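PDB 5OJ5: Ycf48-like protein from Thermosynechococcus elongatus, which is thought to promote early photosystem II assembly and replacement of photodamaged D1, and binds the C-terminal extension of the D1 protein. Local coordinates for residues E195-V199 with L227-F232; D235-W239 with F249-D253; I158-G162 with A181-M185; I39-N45 with W302-V308. All coordinates share one frame; numbering follows the deposited sequence. Where two conformers were deposited one is given.

Interaction 1 of 4, residues E195-V199 with L227-F232; sequences EYVAV and LHNMGF
Glu195 opens the contact with its CB, which lies 4.0 Å from CZ of Phe232, while its carbonyl oxygen reaches the same ring obliquely. At Tyr196 the backbone does the touching: its carbonyl carbon C sits at the edge of the Phe232 ring, close to the ring plane, and the phenol turns away to bond Glu156 and Arg190. Val197 points back toward the partner strand and uses both branches. CG1 stands between the backbone N and the carbonyl carbon (chi1 64°) and lies 3.7 Å from Phe232 CE2, whereas CG2 faces Met230 CB at 4.1 Å. A water bridges the two strands, donating to Val197 O at 3.0 Å and to Met230 O at 2.9 Å. At Val199, CG1 lies 3.7 Å from Leu227 CB, and CG2 is equally close, 3.7 Å, to Met230 CG; Val199 and Met230 cross at about a right angle. The strands run antiparallel, yet their axes stay 6.6 Å apart and no direct hydrogen bond joins them. They belong to adjacent blades of the seven-bladed propeller, 227-232 being the first strand of its blade. Asn187 and Asn189 of the adjacent strand add hydrogen bonds to the 227-232 backbone. Between the two segments themselves, beta-branched valines against a flexible methionine and a flat phenylalanine make an apolar interface, in which the water gives each of the two carbonyls a hydrogen bond.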
loop_
_atom_site.group_PDB
_atom_site.type_symbol
_atom_site.label_atom_id
_atom_site.label_comp_id
_atom_site.label_asym_id
_atom_site.label_seq_id
_atom_site.Cartn_x
_atom_site.Cartn_y
_atom_site.Cartn_z
ATOM N N GLU A 195 2.227 -7.969 12.073
ATOM C CA GLU A 195 3.485 -8.412 11.493
ATOM C C GLU A 195 3.786 -7.599 10.248
ATOM O O GLU A 195 2.882 -7.056 9.605
ATOM C CB GLU A 195 3.344 -9.871 11.072
ATOM C CG GLU A 195 2.859 -10.694 12.173
ATOM C CD GLU A 195 2.083 -11.946 11.720
ATOM O OE1 GLU A 195 1.088 -11.913 10.858
ATOM O OE2 GLU A 195 2.466 -12.993 12.312
ATOM N N TYR A 196 5.065 -7.523 9.895
ATOM C CA TYR A 196 5.470 -6.846 8.666
ATOM C C TYR A 196 6.363 -7.749 7.844
ATOM O O TYR A 196 7.086 -8.593 8.371
ATOM C CB TYR A 196 6.218 -5.537 8.996
ATOM C CG TYR A 196 5.358 -4.472 9.636
ATOM C CD1 TYR A 196 4.736 -3.504 8.846
ATOM C CD2 TYR A 196 5.148 -4.428 11.014
ATOM C CE1 TYR A 196 3.985 -2.478 9.401
ATOM C CE2 TYR A 196 4.371 -3.396 11.580
ATOM C CZ TYR A 196 3.814 -2.428 10.769
ATOM O OH TYR A 196 3.084 -1.411 11.354
ATOM N N VAL A 197 6.321 -7.498 6.532
ATOM C CA VAL A 197 7.217 -8.140 5.576
ATOM C C VAL A 197 7.801 -7.059 4.689
ATOM O O VAL A 197 7.079 -6.185 4.196
ATOM C CB VAL A 197 6.509 -9.266 4.792
ATOM C CG1 VAL A 197 5.351 -8.785 3.900
ATOM C CG2 VAL A 197 7.532 -10.021 3.920
ATOM N N ALA A 198 9.121 -7.106 4.502
ATOM C CA ALA A 198 9.855 -6.095 3.754
ATOM C C ALA A 198 10.737 -6.772 2.714
ATOM O O ALA A 198 11.495 -7.694 3.038
ATOM C CB ALA A 198 10.738 -5.292 4.685
ATOM N N VAL A 199 10.686 -6.301 1.498
ATOM C CA VAL A 199 11.551 -6.781 0.423
ATOM C C VAL A 199 12.835 -5.977 0.427
ATOM O O VAL A 199 12.809 -4.748 0.540
ATOM C CB VAL A 199 10.823 -6.682 -0.926
ATOM C CG1 VAL A 199 11.767 -7.121 -2.058
ATOM C CG2 VAL A 199 9.557 -7.566 -0.902
ATOM N N LEU A 227 12.769 -10.535 -6.092
ATOM C CA LEU A 227 11.505 -10.145 -5.494
ATOM C C LEU A 227 11.198 -8.696 -5.794
ATOM O O LEU A 227 12.081 -7.831 -5.819
ATOM C CB LEU A 227 11.626 -10.289 -3.979
ATOM C CG LEU A 227 11.662 -11.696 -3.446
ATOM C CD1 LEU A 227 12.186 -11.724 -2.055
ATOM C CD2 LEU A 227 10.204 -12.281 -3.483
ATOM N N HIS A 228 9.923 -8.422 -6.016
ATOM C CA HIS A 228 9.448 -7.064 -6.161
ATOM C C HIS A 228 8.569 -6.594 -5.013
ATOM O O HIS A 228 8.760 -5.508 -4.474
ATOM C CB HIS A 228 8.652 -6.841 -7.436
ATOM C CG HIS A 228 8.270 -5.417 -7.551
ATOM N ND1 HIS A 228 9.227 -4.422 -7.586
ATOM C CD2 HIS A 228 7.075 -4.793 -7.426
ATOM C CE1 HIS A 228 8.635 -3.246 -7.577
ATOM N NE2 HIS A 228 7.331 -3.441 -7.488
ATOM N N ASN A 229 7.586 -7.404 -4.613
ATOM C CA ASN A 229 6.639 -7.035 -3.566
ATOM C C ASN A 229 6.190 -8.294 -2.851
ATOM O O ASN A 229 6.227 -9.380 -3.429
ATOM C CB ASN A 229 5.445 -6.242 -4.138
ATOM C CG ASN A 229 4.699 -5.415 -3.106
ATOM O OD1 ASN A 229 5.020 -5.429 -1.906
ATOM N ND2 ASN A 229 3.694 -4.671 -3.569
ATOM N N MET A 230 5.791 -8.124 -1.592
ATOM C CA MET A 230 5.284 -9.234 -0.787
ATOM C C MET A 230 4.252 -8.688 0.170
ATOM O O MET A 230 4.346 -7.525 0.602
ATOM C CB MET A 230 6.359 -9.914 0.045
ATOM C CG MET A 230 7.390 -10.617 -0.812
ATOM S SD MET A 230 8.683 -11.441 0.149
ATOM C CE MET A 230 7.732 -12.779 0.827
ATOM N N GLY A 231 3.306 -9.544 0.574
ATOM C CA GLY A 231 2.298 -9.185 1.552
ATOM C C GLY A 231 1.638 -10.392 2.119
ATOM O O GLY A 231 2.114 -11.517 1.937
ATOM N N PHE A 232 0.538 -10.155 2.826
ATOM C CA PHE A 232 -0.170 -11.201 3.545
ATOM C C PHE A 232 -1.492 -11.512 2.887
ATOM O O PHE A 232 -2.146 -10.618 2.352
ATOM C CB PHE A 232 -0.405 -10.756 4.994
ATOM C CG PHE A 232 0.874 -10.511 5.738
ATOM C CD1 PHE A 232 1.484 -11.541 6.418
ATOM C CD2 PHE A 232 1.477 -9.242 5.747
ATOM C CE1 PHE A 232 2.686 -11.328 7.092
ATOM C CE2 PHE A 232 2.684 -9.040 6.426
ATOM C CZ PHE A 232 3.259 -10.068 7.093
HETATM O O HOH W 1 6.885 -6.173 1.196
#

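Interaction 2 of 4, residues D235-W239 with F249-D253; sequences DGRLW and FSDPD
Arg237 lies along Ser250, its CD 3.2 Å from the carbonyl O of Ser250, and carries its guanidinium on toward Phe249. The chain is extended as far as CG and CD, then bends (chi3 -68°), which brings NH1 to 3.6 Å from Phe249 CB with the guanidinium and phenyl planes 30° apart. A salt bridge fixes its rotation: Asp235 is gripped side-on, NE bonding OD1 at 2.8 Å and NH2 bonding OD2 at 3.0 Å through the syn lone pair of that oxygen. The remaining nitrogen, NH1, gives a hydrogen to a water that in turn donates to Ser250 O. The long aliphatic chain can thus run past Ser250 while the flat guanidinium at its end is held by Asp235 and the water.

The setting is the beta hairpin of strands 238-242 and 246-251, the outer part of one propeller blade. Its first rungs are mixed. Ser250 N donates to Leu238 O at 2.9 Å, whereas Leu238 N bonds the serine hydroxyl OG, also at 2.9 Å and nearly straight. Serine suits this place because its OG, turned between the backbone N and the carbonyl carbon (chi1 67°), stands in for a backbone carbonyl. Next along, Trp239 and Phe249 form an antiparallel non-hydrogen-bonded pair on one face of the sheet. Trp239 CB rests 3.8 Å from Phe249 CD1, while the indole swings away toward Asp274 and Leu275 of strand 272-277.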
loop_
_atom_site.group_PDB
_atom_site.type_symbol
_atom_site.label_atom_id
_atom_site.label_comp_id
_atom_site.label_asym_id
_atom_site.label_seq_id
_atom_site.Cartn_x
_atom_site.Cartn_y
_atom_site.Cartn_z
ATOM N N ASP A 235 -5.708 -15.439 5.018
ATOM C CA ASP A 235 -5.761 -16.735 5.672
ATOM C C ASP A 235 -4.415 -17.120 6.263
ATOM O O ASP A 235 -4.187 -18.283 6.573
ATOM C CB ASP A 235 -6.280 -17.838 4.758
ATOM C CG ASP A 235 -5.555 -17.870 3.432
ATOM O OD1 ASP A 235 -4.335 -17.682 3.388
ATOM O OD2 ASP A 235 -6.229 -18.040 2.397
ATOM N N GLY A 236 -3.530 -16.166 6.484
ATOM C CA GLY A 236 -2.335 -16.449 7.250
ATOM C C GLY A 236 -1.143 -16.891 6.430
ATOM O O GLY A 236 -0.194 -17.451 7.000
ATOM N N ARG A 237 -1.153 -16.667 5.133
ATOM C CA ARG A 237 -0.031 -16.960 4.250
ATOM C C ARG A 237 0.595 -15.654 3.776
ATOM O O ARG A 237 0.064 -14.559 3.998
ATOM C CB ARG A 237 -0.499 -17.795 3.055
ATOM C CG ARG A 237 -0.998 -19.197 3.434
ATOM C CD ARG A 237 -1.532 -19.923 2.200
ATOM N NE ARG A 237 -2.746 -19.269 1.749
ATOM C CZ ARG A 237 -3.127 -19.110 0.478
ATOM N NH1 ARG A 237 -2.404 -19.548 -0.557
ATOM N NH2 ARG A 237 -4.254 -18.469 0.245
ATOM N N LEU A 238 1.730 -15.791 3.104
ATOM C CA LEU A 238 2.380 -14.722 2.368
ATOM C C LEU A 238 2.161 -14.919 0.878
ATOM O O LEU A 238 2.037 -16.045 0.380
ATOM C CB LEU A 238 3.875 -14.693 2.640
ATOM C CG LEU A 238 4.394 -14.364 4.057
ATOM C CD1 LEU A 238 5.910 -14.705 4.213
ATOM C CD2 LEU A 238 4.168 -12.940 4.341
ATOM N N TRP A 239 2.194 -13.793 0.158
ATOM C CA TRP A 239 2.276 -13.796 -1.292
ATOM C C TRP A 239 3.526 -13.030 -1.698
ATOM O O TRP A 239 4.004 -12.163 -0.971
ATOM C CB TRP A 239 1.013 -13.191 -1.953
ATOM C CG TRP A 239 0.656 -11.796 -1.530
ATOM C CD1 TRP A 239 -0.284 -11.433 -0.595
ATOM C CD2 TRP A 239 1.212 -10.579 -2.031
ATOM N NE1 TRP A 239 -0.358 -10.069 -0.493
ATOM C CE2 TRP A 239 0.557 -9.517 -1.357
ATOM C CE3 TRP A 239 2.187 -10.261 -2.991
ATOM C CZ2 TRP A 239 0.851 -8.180 -1.605
ATOM C CZ3 TRP A 239 2.493 -8.913 -3.219
ATOM C CH2 TRP A 239 1.830 -7.893 -2.521
ATOM N N PHE A 249 2.630 -18.149 -3.614
ATOM C CA PHE A 249 2.025 -18.120 -2.291
ATOM C C PHE A 249 2.734 -19.115 -1.388
ATOM O O PHE A 249 3.134 -20.203 -1.823
ATOM C CB PHE A 249 0.539 -18.512 -2.366
ATOM C CG PHE A 249 -0.268 -17.598 -3.236
ATOM C CD1 PHE A 249 -0.823 -16.463 -2.699
ATOM C CD2 PHE A 249 -0.421 -17.832 -4.588
ATOM C CE1 PHE A 249 -1.568 -15.578 -3.506
ATOM C CE2 PHE A 249 -1.160 -16.953 -5.391
ATOM C CZ PHE A 249 -1.729 -15.820 -4.840
ATOM N N SER A 250 2.850 -18.759 -0.113
ATOM C CA SER A 250 3.524 -19.636 0.825
ATOM C C SER A 250 2.622 -20.813 1.225
ATOM O O SER A 250 1.389 -20.772 1.120
ATOM C CB SER A 250 4.000 -18.847 2.047
ATOM O OG SER A 250 2.924 -18.371 2.814
ATOM N N ASP A 251 3.286 -21.878 1.677
ATOM C CA ASP A 251 2.628 -23.124 2.076
ATOM C C ASP A 251 1.831 -22.888 3.354
ATOM O O ASP A 251 2.338 -22.246 4.283
ATOM C CB ASP A 251 3.761 -24.138 2.329
ATOM C CG ASP A 251 3.310 -25.430 3.029
ATOM O OD1 ASP A 251 4.198 -26.171 3.508
ATOM O OD2 ASP A 251 2.105 -25.725 3.097
ATOM N N PRO A 252 0.588 -23.369 3.446
ATOM C CA PRO A 252 -0.139 -23.183 4.712
ATOM C C PRO A 252 0.543 -23.817 5.918
ATOM O O PRO A 252 0.433 -23.282 7.026
ATOM C CB PRO A 252 -1.525 -23.785 4.425
ATOM C CG PRO A 252 -1.366 -24.564 3.152
ATOM C CD PRO A 252 -0.282 -23.891 2.379
ATOM N N ASP A 253 1.309 -24.889 5.726
ATOM C CA ASP A 253 1.928 -25.599 6.841
ATOM C C ASP A 253 3.287 -25.039 7.240
ATOM O O ASP A 253 3.804 -25.394 8.310
ATOM C CB ASP A 253 2.064 -27.086 6.495
ATOM C CG ASP A 253 0.770 -27.671 5.955
ATOM O OD1 ASP A 253 -0.186 -27.819 6.747
ATOM O OD2 ASP A 253 0.698 -27.972 4.742
HETATM O O HOH W 2 -0.588 -21.756 -0.520
#

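Interaction 3 of 4, residues I158-G162 with A181-M185; sequences ITNVG and AIGVM
Asn160 and Val161 offer successive carbonyl oxygens to the 181-185 loop, and two backbone bonds hold the two segments together. Met185 N donates to Asn160 O at 3.1 Å, arriving almost along the C=O axis, and Ile182 N donates to Val161 O at 2.9 Å. Between these bonds Val161 CA points its hydrogen at Gly183 O (3.3 Å). Val161 then spreads its two methyls over the loop: CG2 lies 3.8 Å from Ala181 CB, and CG1 lies 4.0 Å from Val184 CG2, a good use of a short, branched side chain at a partly open surface. Met185 reaches under the turn instead. Its chain bends at the thioether (chi3 -60°), carrying CE to 3.2 Å from Thr159 O and to 4.1 Å from Ile158 CG2, while SD passes the backbone of Gly162.

What presents these carbonyls is a type I beta turn from Thr159 to Gly162, closed by Gly162 N bonding Thr159 O at 2.9 Å. Gly162 takes a positive phi, which suits glycine, and its CA packs against Ile182 CG1. Thr159 OG1 ties the turn to Pro141 and Ala163, and Gly162 O accepts from the indole of Trp216. The turn connects strands 154-159 and 164-167 of one blade; the loop comes from that blade's outer strand 175-178 and leads to strand 187-190, the first of the next blade, with Met185 packed on Ala198 of strand 196-199.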
loop_
_atom_site.group_PDB
_atom_site.type_symbol
_atom_site.label_atom_id
_atom_site.label_comp_id
_atom_site.label_asym_id
_atom_site.label_seq_id
_atom_site.Cartn_x
_atom_site.Cartn_y
_atom_site.Cartn_z
ATOM N N ILE A 158 7.330 3.024 10.906
ATOM C CA ILE A 158 8.501 2.329 10.379
ATOM C C ILE A 158 9.225 3.293 9.462
ATOM O O ILE A 158 8.595 3.954 8.615
ATOM C CB ILE A 158 8.126 1.030 9.632
ATOM C CG1 ILE A 158 7.339 0.150 10.601
ATOM C CG2 ILE A 158 9.401 0.308 9.167
ATOM C CD1 ILE A 158 7.161 -1.289 10.145
ATOM N N THR A 159 10.560 3.349 9.589
ATOM C CA THR A 159 11.347 4.183 8.685
ATOM C C THR A 159 11.695 3.451 7.416
ATOM O O THR A 159 11.506 2.248 7.288
ATOM C CB THR A 159 12.616 4.726 9.349
ATOM O OG1 THR A 159 13.573 3.675 9.434
ATOM C CG2 THR A 159 12.335 5.337 10.732
ATOM N N ASN A 160 12.272 4.202 6.464
ATOM C CA ASN A 160 12.634 3.627 5.177
ATOM C C ASN A 160 13.694 2.537 5.272
ATOM O O ASN A 160 13.811 1.749 4.321
ATOM C CB ASN A 160 13.035 4.706 4.180
ATOM C CG ASN A 160 14.243 5.401 4.544
ATOM O OD1 ASN A 160 14.597 5.533 5.684
ATOM N ND2 ASN A 160 14.928 5.908 3.532
ATOM N N VAL A 161 14.430 2.460 6.384
ATOM C CA VAL A 161 15.420 1.440 6.609
ATOM C C VAL A 161 14.988 0.475 7.703
ATOM O O VAL A 161 15.803 -0.290 8.239
ATOM C CB VAL A 161 16.816 2.013 6.867
ATOM C CG1 VAL A 161 17.307 2.734 5.598
ATOM C CG2 VAL A 161 16.841 2.917 8.082
ATOM N N GLY A 162 13.679 0.433 8.015
ATOM C CA GLY A 162 13.154 -0.611 8.853
ATOM C C GLY A 162 13.282 -0.391 10.338
ATOM O O GLY A 162 13.018 -1.325 11.104
ATOM N N ALA A 181 18.867 -1.279 11.572
ATOM C CA ALA A 181 18.409 -0.943 10.225
ATOM C C ALA A 181 18.790 -2.024 9.223
ATOM O O ALA A 181 19.844 -2.660 9.344
ATOM C CB ALA A 181 19.049 0.391 9.829
ATOM N N ILE A 182 17.974 -2.155 8.171
ATOM C CA ILE A 182 18.087 -3.205 7.150
ATOM C C ILE A 182 18.234 -2.686 5.721
ATOM O O ILE A 182 17.951 -3.437 4.751
ATOM C CB ILE A 182 16.917 -4.194 7.226
ATOM C CG1 ILE A 182 15.567 -3.493 6.992
ATOM C CG2 ILE A 182 16.956 -4.926 8.544
ATOM C CD1 ILE A 182 14.400 -4.489 6.772
ATOM N N GLY A 183 18.688 -1.468 5.536
ATOM C CA GLY A 183 18.783 -0.923 4.183
ATOM C C GLY A 183 17.427 -0.488 3.685
ATOM O O GLY A 183 16.388 -0.683 4.343
ATOM N N VAL A 184 17.427 0.212 2.560
ATOM C CA VAL A 184 16.192 0.833 2.073
ATOM C C VAL A 184 15.281 -0.222 1.507
ATOM O O VAL A 184 15.587 -0.846 0.509
ATOM C CB VAL A 184 16.511 1.939 1.052
ATOM C CG1 VAL A 184 15.215 2.591 0.591
ATOM C CG2 VAL A 184 17.434 3.035 1.656
ATOM N N MET A 185 14.136 -0.400 2.101
ATOM C CA MET A 185 13.213 -1.452 1.687
ATOM C C MET A 185 12.593 -1.117 0.344
ATOM O O MET A 185 12.157 0.001 0.104
ATOM C CB MET A 185 12.097 -1.514 2.750
ATOM C CG MET A 185 12.573 -1.836 4.163
ATOM S SD MET A 185 11.340 -1.792 5.432
ATOM C CE MET A 185 10.790 -0.124 5.320
#

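Interaction 4 of 4, residues I39-N45 with W302-V308; sequences IPALDYN and WQQDVDV
The backbones of Ala41 and Gln304 meet in a single bridge, Gln304 N donating to Pro40 O at 2.9 Å and Leu42 N donating to Gln304 O at 2.9 Å, the pattern of a parallel pairing.

Ile39 packs ahead of the bridge. Its CG1 is placed between the backbone N and the carbonyl carbon (chi1 66°), and the extended arm lays CD1 over the peptides of 302-304, 3.6 Å from Trp302 O and 4.3 Å from Trp302 CB. A long branched aliphatic chain suits this partly sheltered strip, crossing Gln304 at about a right angle. Next to it, the aliphatic part of Gln303 lies by the Pro40 ring, its CG 4.0 Å from Pro40 CB. The amide OE1 of Gln303 accepts from a water that also takes the N-H of Asp43, so the glutamine secures the turning chain indirectly. Leu42 crosses Gln303 at about a right angle, its CD1 3.6 Å from Gln303 OE1, and packs on Trp284 as well. The short Ala41 side chain, though directed away overall, touches Val306 CG1 with its CB at 3.9 Å. Farther along, Asn45 CB lies 3.6 Å from Asp307 OD2, the amide and carboxylate planes being 10° apart; Asn45 OD1 accepts from Trp47 N, fixing the amide at the start of the next strand.

Strand 303-304 is the outer edge of the blade formed with 272-277, 283-287 and 292-295. Trp302 packs on Val283 and Leu293 of that sheet, while 39-45 leads directly into strand 47-51, the outer strand of the neighbouring blade.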
loop_
_atom_site.group_PDB
_atom_site.type_symbol
_atom_site.label_atom_id
_atom_site.label_comp_id
_atom_site.label_asym_id
_atom_site.label_seq_id
_atom_site.Cartn_x
_atom_site.Cartn_y
_atom_site.Cartn_z
ATOM N N ILE A 39 -5.356 -14.528 -21.800
ATOM C CA ILE A 39 -6.166 -15.182 -20.779
ATOM C C ILE A 39 -7.590 -14.700 -20.949
ATOM O O ILE A 39 -7.831 -13.705 -21.668
ATOM C CB ILE A 39 -5.619 -14.917 -19.374
ATOM C CG1 ILE A 39 -5.727 -13.438 -18.978
ATOM C CG2 ILE A 39 -4.178 -15.402 -19.284
ATOM C CD1 ILE A 39 -5.370 -13.227 -17.547
ATOM N N PRO A 40 -8.573 -15.386 -20.360
ATOM C CA PRO A 40 -9.955 -14.960 -20.553
ATOM C C PRO A 40 -10.173 -13.566 -19.995
ATOM O O PRO A 40 -9.510 -13.150 -19.041
ATOM C CB PRO A 40 -10.774 -16.014 -19.791
ATOM C CG PRO A 40 -9.888 -17.183 -19.663
ATOM C CD PRO A 40 -8.494 -16.623 -19.538
ATOM N N ALA A 41 -11.109 -12.854 -20.620
ATOM C CA ALA A 41 -11.528 -11.543 -20.167
ATOM C C ALA A 41 -12.616 -11.689 -19.120
ATOM O O ALA A 41 -13.600 -12.402 -19.349
ATOM C CB ALA A 41 -12.079 -10.740 -21.339
ATOM N N LEU A 42 -12.477 -10.942 -18.031
ATOM C CA LEU A 42 -13.492 -10.893 -16.997
ATOM C C LEU A 42 -14.823 -10.436 -17.576
ATOM O O LEU A 42 -14.865 -9.615 -18.491
ATOM C CB LEU A 42 -13.023 -9.881 -15.944
ATOM C CG LEU A 42 -13.497 -9.920 -14.502
ATOM C CD1 LEU A 42 -13.187 -11.260 -13.868
ATOM C CD2 LEU A 42 -12.845 -8.762 -13.754
ATOM N N ASP A 43 -15.907 -10.914 -16.973
ATOM C CA ASP A 43 -17.263 -10.622 -17.433
ATOM C C ASP A 43 -17.808 -9.281 -16.971
ATOM O O ASP A 43 -18.786 -8.799 -17.559
ATOM C CB ASP A 43 -18.237 -11.720 -16.998
ATOM C CG ASP A 43 -18.148 -12.955 -17.853
ATOM O OD1 ASP A 43 -17.483 -12.917 -18.909
ATOM O OD2 ASP A 43 -18.785 -13.959 -17.469
ATOM N N TYR A 44 -17.219 -8.674 -15.945
ATOM C CA TYR A 44 -17.709 -7.391 -15.451
ATOM C C TYR A 44 -16.512 -6.583 -14.983
ATOM O O TYR A 44 -15.627 -7.120 -14.320
ATOM C CB TYR A 44 -18.671 -7.560 -14.261
ATOM C CG TYR A 44 -19.043 -6.233 -13.533
ATOM C CD1 TYR A 44 -19.818 -5.236 -14.141
ATOM C CD2 TYR A 44 -18.565 -5.962 -12.255
ATOM C CE1 TYR A 44 -20.136 -4.047 -13.474
ATOM C CE2 TYR A 44 -18.876 -4.774 -11.586
ATOM C CZ TYR A 44 -19.635 -3.826 -12.209
ATOM O OH TYR A 44 -19.948 -2.642 -11.561
ATOM N N ASN A 45 -16.479 -5.310 -15.348
ATOM C CA ASN A 45 -15.433 -4.421 -14.881
ATOM C C ASN A 45 -15.999 -3.555 -13.761
ATOM O O ASN A 45 -16.800 -2.646 -14.044
ATOM C CB ASN A 45 -14.965 -3.522 -16.005
ATOM C CG ASN A 45 -14.090 -2.399 -15.445
ATOM O OD1 ASN A 45 -13.310 -2.617 -14.495
ATOM N ND2 ASN A 45 -14.270 -1.192 -15.939
ATOM N N TRP A 302 -6.540 -16.791 -13.387
ATOM C CA TRP A 302 -6.711 -15.358 -13.519
ATOM C C TRP A 302 -7.431 -15.030 -14.811
ATOM O O TRP A 302 -7.292 -15.707 -15.829
ATOM C CB TRP A 302 -5.313 -14.671 -13.542
ATOM C CG TRP A 302 -4.616 -14.846 -12.206
ATOM C CD1 TRP A 302 -3.853 -15.906 -11.814
ATOM C CD2 TRP A 302 -4.680 -13.947 -11.091
ATOM N NE1 TRP A 302 -3.427 -15.703 -10.518
ATOM C CE2 TRP A 302 -3.931 -14.526 -10.052
ATOM C CE3 TRP A 302 -5.318 -12.727 -10.856
ATOM C CZ2 TRP A 302 -3.777 -13.917 -8.825
ATOM C CZ3 TRP A 302 -5.172 -12.124 -9.629
ATOM C CH2 TRP A 302 -4.407 -12.718 -8.621
ATOM N N GLN A 303 -8.152 -13.935 -14.764
ATOM C CA GLN A 303 -8.786 -13.359 -15.916
ATOM C C GLN A 303 -8.411 -11.887 -15.941
ATOM O O GLN A 303 -8.105 -11.279 -14.904
ATOM C CB GLN A 303 -10.301 -13.541 -15.847
ATOM C CG GLN A 303 -10.691 -15.022 -15.948
ATOM C CD GLN A 303 -12.186 -15.290 -15.979
ATOM O OE1 GLN A 303 -12.996 -14.405 -15.693
ATOM N NE2 GLN A 303 -12.564 -16.520 -16.397
ATOM N N GLN A 304 -8.417 -11.311 -17.121
ATOM C CA GLN A 304 -7.966 -9.942 -17.277
ATOM C C GLN A 304 -9.150 -8.979 -17.341
ATOM O O GLN A 304 -10.145 -9.257 -18.009
ATOM C CB GLN A 304 -7.114 -9.759 -18.535
ATOM C CG GLN A 304 -6.619 -8.349 -18.702
ATOM C CD GLN A 304 -5.471 -8.230 -19.653
ATOM O OE1 GLN A 304 -5.232 -9.117 -20.476
ATOM N NE2 GLN A 304 -4.751 -7.127 -19.557
ATOM N N ASP A 305 -9.036 -7.836 -16.656
ATOM C CA ASP A 305 -10.002 -6.747 -16.811
ATOM C C ASP A 305 -9.571 -5.933 -18.022
ATOM O O ASP A 305 -8.697 -5.063 -17.934
ATOM C CB ASP A 305 -10.036 -5.908 -15.549
ATOM C CG ASP A 305 -11.114 -4.863 -15.583
ATOM O OD1 ASP A 305 -11.520 -4.408 -16.658
ATOM O OD2 ASP A 305 -11.541 -4.453 -14.469
ATOM N N VAL A 306 -10.175 -6.240 -19.167
ATOM C CA VAL A 306 -9.678 -5.662 -20.403
ATOM C C VAL A 306 -10.070 -4.199 -20.531
ATOM O O VAL A 306 -9.410 -3.456 -21.273
ATOM C CB VAL A 306 -10.095 -6.472 -21.657
ATOM C CG1 VAL A 306 -9.461 -7.888 -21.569
ATOM C CG2 VAL A 306 -11.614 -6.533 -21.820
ATOM N N ASP A 307 -11.145 -3.759 -19.862
ATOM C CA ASP A 307 -11.584 -2.379 -20.044
ATOM C C ASP A 307 -10.544 -1.413 -19.572
ATOM O O ASP A 307 -10.399 -0.340 -20.157
ATOM C CB ASP A 307 -12.870 -2.093 -19.294
ATOM C CG ASP A 307 -13.991 -2.928 -19.812
ATOM O OD1 ASP A 307 -14.765 -2.506 -20.679
ATOM O OD2 ASP A 307 -14.014 -4.100 -19.403
ATOM N N VAL A 308 -9.803 -1.774 -18.526
ATOM C CA VAL A 308 -8.882 -0.786 -17.987
ATOM C C VAL A 308 -7.570 -0.768 -18.741
ATOM O O VAL A 308 -6.716 0.083 -18.432
ATOM C CB VAL A 308 -8.655 -0.927 -16.465
ATOM C CG1 VAL A 308 -9.954 -0.829 -15.708
ATOM C CG2 VAL A 308 -7.944 -2.206 -16.167
HETATM O O HOH W 3 -15.663 -13.199 -15.047
#

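Along the chain interactions 3, 1 and 2 follow in series, all inside the long loop closed by interaction 4. Interactions 3 and 1, centres 13 Å apart, touch where Ile158 meets Tyr196; interactions 1 and 2, 12 Å apart, lie on neighbouring strands 227-232 and 238-242 of one sheet. Interactions 3 and 1 pass from blade to blade, with the Arg-rich patch between 195-199 and 227-232, while interaction 2 lies inside the blade that interaction 1 reaches. Interaction 4 is across the chain's centre from interaction 3, 37 Å between centres, but its nearest atoms approach interaction 2 to about 5 Å. It holds the lead-in to strand 47-51, which completes the blade of strands 317-320, 325-329 and 334-338, a velcro-like closure.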